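Local coordinates for protein ChiX (Serratia marcescens, PDB 5OPZ) that hydrolyses peptidoglycan as a zinc-dependent L-Ala D-Glu endopeptidase and is required for chitinase secretion, at residues Arg17-Leu22 with Phe44-Glu48; Ala36-Val42 with Gln97-Val102; Leu50-Gln56 with Leu68-Thr74; His76-Val80 with Pro126-Leu130; Asp79-Met83 with Tyr94-Ile98. All coordinates share one frame; numbering follows the deposited sequence. Where two conformers were deposited one is given.

Contact 1: Arg17-Leu22 with Phe44-Glu48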
# COMPACT_ATOMS: atom_id res chain seq x y z
N ARG A 17 -1.88 3.87 -12.92
CA ARG A 17 -0.60 3.58 -12.34
C ARG A 17 -0.71 2.54 -11.25
O ARG A 17 0.11 1.62 -11.16
CB ARG A 17 0.02 4.85 -11.80
CG ARG A 17 1.50 4.75 -11.63
CD ARG A 17 2.09 6.07 -11.20
NE ARG A 17 2.02 7.08 -12.25
CZ ARG A 17 2.67 8.24 -12.22
NH1 ARG A 17 3.44 8.55 -11.18
NH2 ARG A 17 2.56 9.09 -13.24
N SER A 18 -1.70 2.69 -10.38
CA SER A 18 -1.88 1.81 -9.25
C SER A 18 -2.27 0.42 -9.72
O SER A 18 -1.73 -0.57 -9.24
CB SER A 18 -3.00 2.30 -8.35
OG SER A 18 -2.62 3.48 -7.69
N GLU A 19 -3.20 0.34 -10.67
CA GLU A 19 -3.68 -0.95 -11.19
C GLU A 19 -2.53 -1.75 -11.80
O GLU A 19 -2.42 -2.97 -11.57
CB GLU A 19 -4.88 -0.72 -12.12
CG GLU A 19 -6.06 -0.13 -11.29
CD GLU A 19 -7.40 0.00 -11.99
OE1 GLU A 19 -7.42 -0.02 -13.24
OE2 GLU A 19 -8.43 0.11 -11.26
N GLU A 20 -1.61 -1.08 -12.45
CA GLU A 20 -0.49 -1.78 -13.05
C GLU A 20 0.39 -2.42 -11.95
O GLU A 20 0.76 -3.58 -12.05
CB GLU A 20 0.29 -0.84 -13.99
CG GLU A 20 1.57 -1.40 -14.58
CD GLU A 20 1.36 -2.53 -15.60
OE1 GLU A 20 0.23 -2.82 -16.04
OE2 GLU A 20 2.37 -3.13 -16.00
N ASN A 21 0.66 -1.68 -10.89
CA ASN A 21 1.53 -2.17 -9.81
C ASN A 21 0.84 -3.12 -8.85
O ASN A 21 1.47 -3.77 -7.99
CB ASN A 21 2.10 -1.01 -8.96
CG ASN A 21 3.37 -0.41 -9.53
OD1 ASN A 21 4.43 -1.04 -9.50
ND2 ASN A 21 3.29 0.85 -10.01
N LEU A 22 -0.47 -3.23 -8.98
CA LEU A 22 -1.24 -4.21 -8.24
C LEU A 22 -1.31 -5.57 -8.93
O LEU A 22 -1.84 -6.51 -8.36
CB LEU A 22 -2.68 -3.69 -8.07
CG LEU A 22 -2.82 -2.62 -6.99
CD1 LEU A 22 -4.17 -1.91 -7.08
CD2 LEU A 22 -2.62 -3.21 -5.61
N PHE A 44 -2.77 8.75 -4.54
CA PHE A 44 -1.67 7.84 -4.27
C PHE A 44 -1.56 6.81 -5.35
O PHE A 44 -2.54 6.54 -6.07
CB PHE A 44 -1.82 7.19 -2.87
CG PHE A 44 -2.95 6.18 -2.77
CD1 PHE A 44 -4.24 6.57 -2.41
CD2 PHE A 44 -2.69 4.84 -2.94
CE1 PHE A 44 -5.25 5.64 -2.29
CE2 PHE A 44 -3.71 3.92 -2.79
CZ PHE A 44 -4.99 4.31 -2.48
N SER A 45 -0.37 6.25 -5.47
CA SER A 45 -0.15 5.07 -6.27
C SER A 45 0.42 3.97 -5.43
O SER A 45 0.75 4.14 -4.29
CB SER A 45 0.75 5.42 -7.48
OG SER A 45 0.91 4.31 -8.37
N VAL A 46 0.50 2.81 -6.02
CA VAL A 46 1.15 1.66 -5.39
C VAL A 46 2.57 1.65 -5.96
O VAL A 46 2.75 1.43 -7.18
CB VAL A 46 0.41 0.35 -5.71
CG1 VAL A 46 1.21 -0.85 -5.24
CG2 VAL A 46 -0.97 0.39 -5.06
N SER A 47 3.56 1.86 -5.08
CA SER A 47 4.96 1.87 -5.51
C SER A 47 5.58 0.49 -5.58
O SER A 47 6.48 0.24 -6.38
CB SER A 47 5.81 2.79 -4.64
OG SER A 47 5.94 2.28 -3.34
N GLU A 48 5.08 -0.42 -4.74
CA GLU A 48 5.54 -1.80 -4.72
C GLU A 48 4.41 -2.73 -4.24
O GLU A 48 3.80 -2.48 -3.22
CB GLU A 48 6.78 -1.94 -3.84
CG GLU A 48 7.40 -3.32 -3.91
CD GLU A 48 8.72 -3.45 -3.16
OE1 GLU A 48 9.03 -2.71 -2.20
OE2 GLU A 48 9.46 -4.40 -3.50
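Helix 17-21 comes down on strand 44-46 most closely at S18 and S45, whose CA atoms are 4.7 Å apart. The two short axes point nearly the same way, 19° from parallel, and approach to 6.5 Å. Small serine side chains on both sides are consistent with so close an approach. S18 OG sits 3.3 Å from S45 CA, but its hydrogen bond goes back to F14 O, just ahead of the helix. Beside it, the aliphatic part of R17 runs past the S45 hydroxyl, R17 CG lying 3.3 Å from S45 OG. The largest buried area belongs to V46, which uses its two methyls for different jobs. CG1, anti to the backbone N (chi1 171°), reaches N21 CB at 3.8 Å. CG2, beside the backbone N, meets L22, whose side chain crosses that of V46 at about a right angle, with L22 CD2 4.0 Å from V46 CG2. Both L22 and V46 also touch V78 of the adjacent strand 77-82. This is helix-on-sheet packing against an outermost strand that is broken by a classic beta bulge, where S47 and E48 both face D79.

Contact 2: Ala36-Val42 with Gln97-Val102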
# COMPACT_ATOMS: atom_id res chain seq x y z
N ALA A 36 -10.09 2.08 -1.98
CA ALA A 36 -9.45 3.21 -1.30
C ALA A 36 -9.05 4.35 -2.24
O ALA A 36 -9.08 5.52 -1.82
CB ALA A 36 -8.25 2.77 -0.51
N LEU A 37 -8.70 4.02 -3.48
CA LEU A 37 -8.47 5.09 -4.48
C LEU A 37 -9.68 5.99 -4.66
O LEU A 37 -9.53 7.15 -4.99
CB LEU A 37 -8.10 4.52 -5.85
CG LEU A 37 -6.75 3.80 -5.91
CD1 LEU A 37 -6.64 2.91 -7.13
CD2 LEU A 37 -5.65 4.85 -5.94
N ARG A 38 -10.87 5.48 -4.50
CA ARG A 38 -12.07 6.29 -4.61
C ARG A 38 -12.31 7.19 -3.45
O ARG A 38 -12.93 8.24 -3.59
CB ARG A 38 -13.29 5.39 -4.74
CG ARG A 38 -13.28 4.37 -5.84
CD ARG A 38 -12.81 4.88 -7.16
NE ARG A 38 -13.50 6.10 -7.56
CZ ARG A 38 -13.23 6.76 -8.68
NH1 ARG A 38 -12.33 6.32 -9.53
NH2 ARG A 38 -13.89 7.89 -8.94
N TYR A 39 -11.88 6.77 -2.27
CA TYR A 39 -12.20 7.45 -1.01
C TYR A 39 -11.17 8.43 -0.52
O TYR A 39 -11.50 9.35 0.19
CB TYR A 39 -12.42 6.44 0.11
CG TYR A 39 -13.60 5.46 -0.12
CD1 TYR A 39 -14.71 5.78 -0.93
CD2 TYR A 39 -13.58 4.22 0.47
CE1 TYR A 39 -15.75 4.89 -1.12
CE2 TYR A 39 -14.59 3.34 0.29
CZ TYR A 39 -15.66 3.67 -0.51
OH TYR A 39 -16.65 2.79 -0.65
N SER A 40 -9.90 8.18 -0.83
CA SER A 40 -8.82 9.01 -0.30
C SER A 40 -8.86 10.45 -0.77
O SER A 40 -9.02 10.69 -1.96
CB SER A 40 -7.49 8.42 -0.72
OG SER A 40 -6.43 9.13 -0.11
N LEU A 41 -8.71 11.40 0.15
CA LEU A 41 -8.53 12.81 -0.23
C LEU A 41 -7.17 13.06 -0.90
O LEU A 41 -6.99 14.04 -1.56
CB LEU A 41 -8.74 13.74 1.00
CG LEU A 41 -10.17 14.09 1.41
CD1 LEU A 41 -10.77 15.03 0.37
CD2 LEU A 41 -11.08 12.90 1.65
N VAL A 42 -6.22 12.21 -0.61
CA VAL A 42 -4.85 12.31 -1.07
C VAL A 42 -4.67 11.32 -2.20
O VAL A 42 -4.79 10.11 -1.99
CB VAL A 42 -3.90 11.95 0.09
CG1 VAL A 42 -2.47 11.96 -0.39
CG2 VAL A 42 -4.13 12.92 1.22
N GLN A 97 -3.88 10.01 5.97
CA GLN A 97 -5.13 10.19 5.23
C GLN A 97 -5.41 9.05 4.31
O GLN A 97 -6.57 8.65 4.17
CB GLN A 97 -5.10 11.51 4.47
CG GLN A 97 -5.14 12.73 5.37
CD GLN A 97 -5.32 14.02 4.61
OE1 GLN A 97 -6.37 14.23 4.05
NE2 GLN A 97 -4.30 14.88 4.62
N ILE A 98 -4.38 8.57 3.63
CA ILE A 98 -4.52 7.36 2.82
C ILE A 98 -5.06 6.21 3.68
O ILE A 98 -5.94 5.45 3.24
CB ILE A 98 -3.25 6.96 2.05
CG1 ILE A 98 -2.89 8.05 1.07
CG2 ILE A 98 -3.40 5.60 1.37
CD1 ILE A 98 -1.44 8.02 0.65
N ALA A 99 -4.50 6.03 4.87
CA ALA A 99 -4.92 4.93 5.72
C ALA A 99 -6.37 5.07 6.16
O ALA A 99 -7.00 4.05 6.38
CB ALA A 99 -4.00 4.81 6.92
N VAL A 100 -6.91 6.29 6.30
CA VAL A 100 -8.36 6.44 6.58
C VAL A 100 -9.16 5.76 5.46
O VAL A 100 -10.15 5.05 5.72
CB VAL A 100 -8.77 7.92 6.70
CG1 VAL A 100 -10.26 8.15 6.67
CG2 VAL A 100 -8.17 8.47 7.97
N ALA A 101 -8.78 6.06 4.22
CA ALA A 101 -9.44 5.52 3.06
C ALA A 101 -9.30 3.98 3.00
O ALA A 101 -10.28 3.30 2.68
CB ALA A 101 -8.90 6.14 1.82
N VAL A 102 -8.10 3.47 3.25
CA VAL A 102 -7.89 2.05 3.27
C VAL A 102 -8.71 1.38 4.34
O VAL A 102 -9.30 0.33 4.07
CB VAL A 102 -6.40 1.68 3.37
CG1 VAL A 102 -6.24 0.17 3.53
CG2 VAL A 102 -5.64 2.17 2.17
O HOH W 1 -8.51 10.35 3.02
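This is a largely apolar, partly buried contact in which the last turn of helix 27-39 and the chain leaving it, at S40 to V42, pack against the middle of helix 92-109. A101 has the largest buried area here. Its methyl is directed toward the helix end, with A101 CB 3.5 Å from S40 N and 3.7 Å from S40 CB, and Y39 CB closes in on the same methyl. One turn deeper, A36 CB meets V102 CG2 at 3.8 Å, so small side chains bring the backbones close: S40 and A101 have their CA atoms 4.9 Å apart. Beyond the helix end V42 takes over. Its CG1 lies anti to the backbone N (chi1 176°), which leaves CG2 beside the N to meet Q97, V42 CG2 lying 3.7 Å from Q97 CB, while V42 CB packs on I98 CG1. The Y39 ring swings off toward the later part of helix 92-109, where its hydroxyl bonds to E108 and R104 makes a cation-pi contact with it.

S40 OG turns its proton back onto V42 O (2.7 Å), fixing the bend after the helix. A single water joins the segments, accepting from L41 N and donating to Q97 O at 2.8 Å. With no direct hydrogen bond between the segments, their hold rests on apolar packing, much of it by small side chains, supplemented by that water.

Contact 3: Leu50-Gln56 with Leu68-Thr74. With ZN (zinc ion), chain C.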
# COMPACT_ATOMS: atom_id res chain seq x y z
N LEU A 50 4.04 -6.91 -5.45
CA LEU A 50 4.89 -8.10 -5.42
C LEU A 50 6.37 -7.68 -5.42
O LEU A 50 6.78 -6.73 -6.09
CB LEU A 50 4.47 -9.04 -6.55
CG LEU A 50 5.05 -10.44 -6.68
CD1 LEU A 50 4.72 -11.38 -5.52
CD2 LEU A 50 4.60 -11.04 -8.00
N ARG A 51 7.12 -8.35 -4.58
CA ARG A 51 8.55 -8.14 -4.47
C ARG A 51 9.22 -9.47 -4.80
O ARG A 51 8.72 -10.52 -4.42
CB ARG A 51 8.88 -7.71 -3.04
CG ARG A 51 10.34 -7.42 -2.75
CD ARG A 51 10.53 -7.08 -1.29
NE ARG A 51 9.96 -5.77 -0.98
CZ ARG A 51 9.64 -5.36 0.25
NH1 ARG A 51 9.79 -6.14 1.31
NH2 ARG A 51 9.14 -4.15 0.42
N SER A 52 10.32 -9.40 -5.52
CA SER A 52 11.05 -10.60 -5.81
C SER A 52 11.84 -11.08 -4.59
O SER A 52 12.22 -10.32 -3.72
CB SER A 52 12.00 -10.36 -6.97
OG SER A 52 13.07 -9.53 -6.59
N MET A 53 12.14 -12.38 -4.58
CA MET A 53 12.99 -12.95 -3.54
C MET A 53 14.35 -12.29 -3.55
O MET A 53 14.92 -12.01 -2.48
CB MET A 53 13.08 -14.48 -3.56
CG MET A 53 13.82 -15.03 -2.35
SD MET A 53 13.89 -16.83 -2.42
CE MET A 53 12.33 -17.29 -1.69
N ALA A 54 14.89 -11.99 -4.73
CA ALA A 54 16.23 -11.37 -4.77
C ALA A 54 16.25 -9.99 -4.08
O ALA A 54 17.22 -9.61 -3.42
CB ALA A 54 16.70 -11.21 -6.21
N ARG A 55 15.18 -9.23 -4.27
CA ARG A 55 15.06 -7.90 -3.65
C ARG A 55 14.95 -8.04 -2.14
O ARG A 55 15.58 -7.34 -1.38
CB ARG A 55 13.87 -7.13 -4.22
CG ARG A 55 13.55 -5.84 -3.49
CD ARG A 55 14.70 -4.86 -3.44
NE ARG A 55 14.21 -3.53 -3.07
CZ ARG A 55 14.82 -2.42 -3.43
NH1 ARG A 55 14.36 -1.21 -3.10
NH2 ARG A 55 15.91 -2.52 -4.15
N GLN A 56 14.17 -9.01 -1.69
CA GLN A 56 14.07 -9.29 -0.26
C GLN A 56 15.44 -9.70 0.30
O GLN A 56 15.80 -9.25 1.40
CB GLN A 56 13.03 -10.32 0.05
CG GLN A 56 12.71 -10.43 1.52
CD GLN A 56 11.94 -9.25 2.04
OE1 GLN A 56 11.27 -8.56 1.28
NE2 GLN A 56 12.01 -9.02 3.35
N LEU A 68 13.71 -13.06 5.41
CA LEU A 68 13.37 -13.27 4.03
C LEU A 68 11.86 -13.48 3.87
O LEU A 68 11.37 -13.38 2.78
CB LEU A 68 14.16 -14.44 3.46
CG LEU A 68 14.27 -14.62 1.96
CD1 LEU A 68 14.98 -13.47 1.30
CD2 LEU A 68 15.04 -15.89 1.67
N ARG A 69 11.16 -13.80 4.96
CA ARG A 69 9.71 -13.92 4.97
C ARG A 69 9.13 -12.51 4.91
O ARG A 69 9.36 -11.67 5.78
CB ARG A 69 9.25 -14.66 6.22
CG ARG A 69 7.75 -14.96 6.30
CD ARG A 69 7.49 -15.86 7.53
NE ARG A 69 6.45 -15.46 8.48
CZ ARG A 69 5.31 -16.10 8.74
NH1 ARG A 69 4.93 -17.18 8.06
NH2 ARG A 69 4.49 -15.63 9.68
N SER A 70 8.45 -12.22 3.83
CA SER A 70 7.77 -10.92 3.67
C SER A 70 6.42 -11.16 3.05
O SER A 70 6.30 -11.92 2.08
CB SER A 70 8.55 -9.99 2.76
OG SER A 70 7.78 -8.89 2.32
N ARG A 71 5.43 -10.43 3.52
CA ARG A 71 4.11 -10.47 2.90
C ARG A 71 4.17 -9.97 1.46
O ARG A 71 3.32 -10.30 0.66
CB ARG A 71 3.13 -9.68 3.72
CG ARG A 71 2.88 -10.19 5.14
CD ARG A 71 1.51 -10.81 5.30
NE ARG A 71 1.43 -12.11 4.66
CZ ARG A 71 0.36 -12.86 4.68
NH1 ARG A 71 -0.77 -12.41 5.22
NH2 ARG A 71 0.41 -14.09 4.19
N HIS A 72 5.18 -9.17 1.09
CA HIS A 72 5.26 -8.75 -0.29
C HIS A 72 5.59 -9.85 -1.28
O HIS A 72 5.27 -9.72 -2.45
CB HIS A 72 6.30 -7.65 -0.48
CG HIS A 72 5.91 -6.30 0.01
ND1 HIS A 72 5.21 -5.39 -0.76
CD2 HIS A 72 6.15 -5.66 1.19
CE1 HIS A 72 5.02 -4.27 -0.09
NE2 HIS A 72 5.58 -4.40 1.09
N LEU A 73 6.28 -10.89 -0.80
CA LEU A 73 6.69 -11.95 -1.69
C LEU A 73 5.55 -12.78 -2.23
O LEU A 73 5.66 -13.32 -3.32
CB LEU A 73 7.66 -12.90 -0.97
CG LEU A 73 9.05 -12.34 -0.66
CD1 LEU A 73 9.86 -13.33 0.13
CD2 LEU A 73 9.77 -12.02 -1.93
N THR A 74 4.49 -12.89 -1.44
CA THR A 74 3.40 -13.81 -1.72
C THR A 74 2.16 -13.07 -2.25
O THR A 74 1.17 -13.69 -2.54
CB THR A 74 3.05 -14.55 -0.42
OG1 THR A 74 2.85 -13.58 0.62
CG2 THR A 74 4.13 -15.54 -0.01
ZN ZN C . 5.88 -2.88 2.53
O HOH W 2 8.01 -13.01 -4.99
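The carbonyl oxygen of H72 takes two donors from the opposite segment: R51 N, bonded to H72 O at 3.1 Å, and the CA-H of L50, a weaker contact. R51 N approaches well above the carbonyl plane (57° out of it) rather than on a lone pair. This backbone tie sets R51 beside H72, and the side chains follow. Bent at chi3 (-70°), the arginine lays its guanidinium over one face of the imidazole, centres 4.1 Å apart and planes 29° from parallel, with R51 NH2 offset toward the ring's rim. The rotation of the guanidinium is fixed from its edge: R51 NH1 bonds to Q56 OE1 at 2.8 Å, in plane and on a lone pair, while NE makes a salt bridge to E48. The histidine is fixed as well. H72 NE2 binds zinc at 2.1 Å, ND1 bonds to G49 O, and H72 N is held by S70 OG at 2.9 Å in an ST turn.

Farther along, Q56 and L68 run antiparallel alongside one another, Q56 CG lying 3.8 Å from L68 CD1, and L73 CD2 reaches the backbone carbonyls of R51 and S52. A water donates to both R51 O and L73 O. The contact thus joins the start of helix 53-62, N-capped by S52, to the loop leading into strand 77-82, where the H72 ring rests on A77, with strand 44-48 supplying E48.

Contact 4: His76-Val80 with Pro126-Leu130. With ZN (zinc ion), chain C.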
# COMPACT_ATOMS: atom_id res chain seq x y z
N HIS A 76 0.68 -10.40 -0.55
CA HIS A 76 -0.18 -9.99 0.57
C HIS A 76 0.10 -8.55 1.07
O HIS A 76 -0.46 -8.18 2.13
CB HIS A 76 -0.11 -10.99 1.72
CG HIS A 76 -0.62 -12.35 1.37
ND1 HIS A 76 0.17 -13.30 0.77
CD2 HIS A 76 -1.82 -12.93 1.58
CE1 HIS A 76 -0.53 -14.41 0.63
NE2 HIS A 76 -1.74 -14.21 1.09
N ALA A 77 0.91 -7.77 0.36
CA ALA A 77 1.21 -6.42 0.83
C ALA A 77 1.44 -5.47 -0.31
O ALA A 77 1.82 -5.86 -1.41
CB ALA A 77 2.44 -6.47 1.72
N VAL A 78 1.19 -4.20 -0.04
CA VAL A 78 1.53 -3.10 -0.94
C VAL A 78 2.20 -2.00 -0.12
O VAL A 78 1.86 -1.80 1.05
CB VAL A 78 0.30 -2.53 -1.68
CG1 VAL A 78 -0.30 -3.60 -2.59
CG2 VAL A 78 -0.73 -2.00 -0.73
N ASP A 79 3.10 -1.28 -0.79
CA ASP A 79 3.56 0.04 -0.34
C ASP A 79 2.97 1.09 -1.26
O ASP A 79 3.08 0.96 -2.46
CB ASP A 79 5.07 0.08 -0.36
CG ASP A 79 5.73 -0.78 0.68
OD1 ASP A 79 5.08 -1.34 1.55
OD2 ASP A 79 6.95 -0.90 0.65
N VAL A 80 2.33 2.07 -0.66
CA VAL A 80 1.75 3.16 -1.41
C VAL A 80 2.69 4.36 -1.36
O VAL A 80 3.54 4.49 -0.49
CB VAL A 80 0.36 3.59 -0.90
CG1 VAL A 80 -0.60 2.40 -0.91
CG2 VAL A 80 0.41 4.19 0.48
N PRO A 126 3.87 3.93 4.28
CA PRO A 126 3.47 3.29 3.02
C PRO A 126 2.88 1.88 3.08
O PRO A 126 2.16 1.55 2.14
CB PRO A 126 4.77 3.22 2.24
CG PRO A 126 5.52 4.43 2.73
CD PRO A 126 5.24 4.49 4.20
N HIS A 127 3.15 1.08 4.11
CA HIS A 127 2.91 -0.34 4.07
C HIS A 127 1.54 -0.72 4.53
O HIS A 127 1.11 -0.33 5.60
CB HIS A 127 3.97 -1.00 4.95
CG HIS A 127 3.92 -2.51 4.96
ND1 HIS A 127 4.53 -3.29 4.01
CD2 HIS A 127 3.16 -3.35 5.69
CE1 HIS A 127 4.26 -4.56 4.23
NE2 HIS A 127 3.41 -4.61 5.22
N PHE A 128 0.87 -1.52 3.70
CA PHE A 128 -0.41 -2.14 4.07
C PHE A 128 -0.33 -3.66 3.77
O PHE A 128 0.26 -4.03 2.74
CB PHE A 128 -1.59 -1.56 3.31
CG PHE A 128 -1.85 -0.13 3.60
CD1 PHE A 128 -1.14 0.88 2.97
CD2 PHE A 128 -2.68 0.21 4.62
CE1 PHE A 128 -1.41 2.21 3.23
CE2 PHE A 128 -3.00 1.52 4.87
CZ PHE A 128 -2.33 2.53 4.20
N GLN A 129 -0.96 -4.50 4.60
CA GLN A 129 -0.93 -5.95 4.33
C GLN A 129 -2.18 -6.62 4.82
O GLN A 129 -2.80 -6.20 5.78
CB GLN A 129 0.32 -6.64 4.92
CG GLN A 129 0.37 -6.58 6.43
CD GLN A 129 1.60 -7.20 6.97
OE1 GLN A 129 2.71 -6.92 6.53
NE2 GLN A 129 1.42 -8.13 7.91
N LEU A 130 -2.46 -7.75 4.16
CA LEU A 130 -3.41 -8.70 4.72
C LEU A 130 -2.76 -9.43 5.91
O LEU A 130 -1.55 -9.62 5.94
CB LEU A 130 -3.81 -9.74 3.68
CG LEU A 130 -4.52 -9.17 2.43
CD1 LEU A 130 -4.72 -10.24 1.38
CD2 LEU A 130 -5.85 -8.51 2.79
ZN ZN C . 5.88 -2.88 2.53
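The zinc site is built on the central antiparallel pair of the sheet, where D79 and H127 sit directly across from each other and both bind the metal. D79 OD1 is 2.0 Å from zinc, and H127 ND1 is also 2.0 Å from it. The carboxylate binds through that one oxygen, its plane turned 68° from the imidazole. Placing CG anti to the backbone N (chi1 -177°) brings H127 CE1 near A77 CB, and the ring's far edge is held by Q129, H127 NE2 bonding to Q129 OE1 at 2.7 Å.

H72 from the preceding loop completes the His-Asp-His set, consistent with the zinc centre of clan MD peptidases. The strands beneath are held in register by four backbone bonds: V78 N to F128 O at 2.9 Å, F128 N to V78 O at 2.8 Å, V80 N to P126 O and L130 N to H76 O. V78 and F128 form the hydrogen-bonded pair, flanked by the non-hydrogen-bonded pairs A77-Q129 and D79-H127. The side of V80 and F128, away from zinc, is packed with apolar groups. V80 CG2 meets the F128 ring at its edge, 3.8 Å from F128 CE1, while W115 stacks on that ring and helix 92-109 packs against it through A99 and V102.

Contact 5: Asp79-Met83 with Tyr94-Ile98. With ZN (zinc ion), chain C.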
# COMPACT_ATOMS: atom_id res chain seq x y z
N ASP A 79 3.10 -1.28 -0.79
CA ASP A 79 3.56 0.04 -0.34
C ASP A 79 2.97 1.09 -1.26
O ASP A 79 3.08 0.96 -2.46
CB ASP A 79 5.07 0.08 -0.36
CG ASP A 79 5.73 -0.78 0.68
OD1 ASP A 79 5.08 -1.34 1.55
OD2 ASP A 79 6.95 -0.90 0.65
N VAL A 80 2.33 2.07 -0.66
CA VAL A 80 1.75 3.16 -1.41
C VAL A 80 2.69 4.36 -1.36
O VAL A 80 3.54 4.49 -0.49
CB VAL A 80 0.36 3.59 -0.90
CG1 VAL A 80 -0.60 2.40 -0.91
CG2 VAL A 80 0.41 4.19 0.48
N VAL A 81 2.54 5.22 -2.35
CA VAL A 81 3.25 6.48 -2.41
C VAL A 81 2.22 7.60 -2.58
O VAL A 81 1.39 7.56 -3.54
CB VAL A 81 4.34 6.51 -3.49
CG1 VAL A 81 3.81 6.25 -4.85
CG2 VAL A 81 5.10 7.83 -3.45
N ALA A 82 2.27 8.59 -1.67
CA ALA A 82 1.34 9.75 -1.78
C ALA A 82 1.78 10.65 -2.94
O ALA A 82 2.98 10.92 -3.09
CB ALA A 82 1.36 10.54 -0.52
N MET A 83 0.79 11.09 -3.72
CA MET A 83 1.02 11.87 -4.95
C MET A 83 0.20 13.17 -4.97
O MET A 83 -0.55 13.41 -5.91
CB MET A 83 0.61 11.02 -6.17
CG MET A 83 1.33 9.73 -6.40
SD MET A 83 3.06 10.01 -6.68
CE MET A 83 3.03 10.85 -8.26
N TYR A 94 0.01 12.68 4.91
CA TYR A 94 -0.59 12.17 3.68
C TYR A 94 -0.92 10.67 3.82
O TYR A 94 -1.99 10.22 3.41
CB TYR A 94 0.31 12.40 2.48
CG TYR A 94 0.49 13.85 2.03
CD1 TYR A 94 -0.61 14.59 1.64
CD2 TYR A 94 1.72 14.42 1.91
CE1 TYR A 94 -0.49 15.86 1.20
CE2 TYR A 94 1.88 15.72 1.49
CZ TYR A 94 0.76 16.45 1.15
OH TYR A 94 0.93 17.72 0.68
N TYR A 95 0.02 9.93 4.41
CA TYR A 95 -0.16 8.50 4.62
C TYR A 95 -1.23 8.22 5.66
O TYR A 95 -2.00 7.26 5.52
CB TYR A 95 1.19 7.84 5.02
CG TYR A 95 2.13 7.96 3.85
CD1 TYR A 95 2.89 9.11 3.65
CD2 TYR A 95 2.14 7.00 2.85
CE1 TYR A 95 3.60 9.30 2.50
CE2 TYR A 95 2.89 7.15 1.73
CZ TYR A 95 3.62 8.33 1.54
OH TYR A 95 4.29 8.50 0.34
N ALA A 96 -1.36 9.08 6.67
CA ALA A 96 -2.48 8.94 7.62
C ALA A 96 -3.83 9.08 6.92
O ALA A 96 -4.79 8.36 7.24
CB ALA A 96 -2.33 9.90 8.79
N GLN A 97 -3.88 10.01 5.97
CA GLN A 97 -5.13 10.19 5.23
C GLN A 97 -5.41 9.05 4.31
O GLN A 97 -6.57 8.65 4.17
CB GLN A 97 -5.10 11.51 4.47
CG GLN A 97 -5.14 12.73 5.37
CD GLN A 97 -5.32 14.02 4.61
OE1 GLN A 97 -6.37 14.23 4.05
NE2 GLN A 97 -4.30 14.88 4.62
N ILE A 98 -4.38 8.57 3.63
CA ILE A 98 -4.52 7.36 2.82
C ILE A 98 -5.06 6.21 3.68
O ILE A 98 -5.94 5.45 3.24
CB ILE A 98 -3.25 6.96 2.05
CG1 ILE A 98 -2.89 8.05 1.07
CG2 ILE A 98 -3.40 5.60 1.37
CD1 ILE A 98 -1.44 8.02 0.65
ZN ZN C . 5.88 -2.88 2.53
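Y95 reaches across to strand 79-82 and puts its hydroxyl on the backbone at A82, and the rest of the contact is laid out round that ring. Its CG lies anti to the carbonyl carbon (chi1 -65°), which carries the ring toward A82. A82 N donates to Y95 OH at 2.9 Å in a nearly straight bond (174°). The same hydroxyl bonds to S89 O, so it links the strand to the chain between strand and helix. Y95 and V80 pass flank to flank, pointing opposite ways, with V80 CG2 4.1 Å from Y95 CD2. The V80 carbonyl lies at the ring's edge, near its plane, with V80 O 3.5 Å from Y95 CE2. V81 runs beside the tyrosine and points the same way.

A82 turns its methyl toward the helix, and three residues meet it. Y94 contributes the base of its side chain, CB 3.7 Å from A82 CB; Y95 offers its ring at CZ; and I98 comes in with its terminal methyl, CD1 3.9 Å from A82 CB. I98 also sends its other branch to V80. The hydroxyl's two bonds are the polar element of a contact otherwise made mostly of apolar side chains.

The axes of strand 79-82 and helix 94-98 stand 121° apart and approach to 8.8 Å. Helix 92-109 thus lies slantwise against strand 77-82, on the side where F44 of the neighbouring strand 44-48 also touches V80 and I98.

In the fold
The zinc ion joins contacts 3 and 4: H72 comes from the first, D79 and H127 from the second, with H72 NE2 3.1 Å from D79 OD1. Their centres are about 12 Å apart. Contact 1 abuts contact 4 through the sheet, where E48 O and D79 N are 2.8 Å apart, a probable hydrogen bond that ties the outer strand to a metal-ligand residue. Contacts 2 and 5 share Q97 and I98 of helix 92-109, with centres about 8 Å apart: contact 5 sets that helix against strand 77-82, and contact 2 packs the end of helix 27-39 on it. Contacts 2 and 3 lie on opposite sides of the chain's centre, about 25 Å apart between centres.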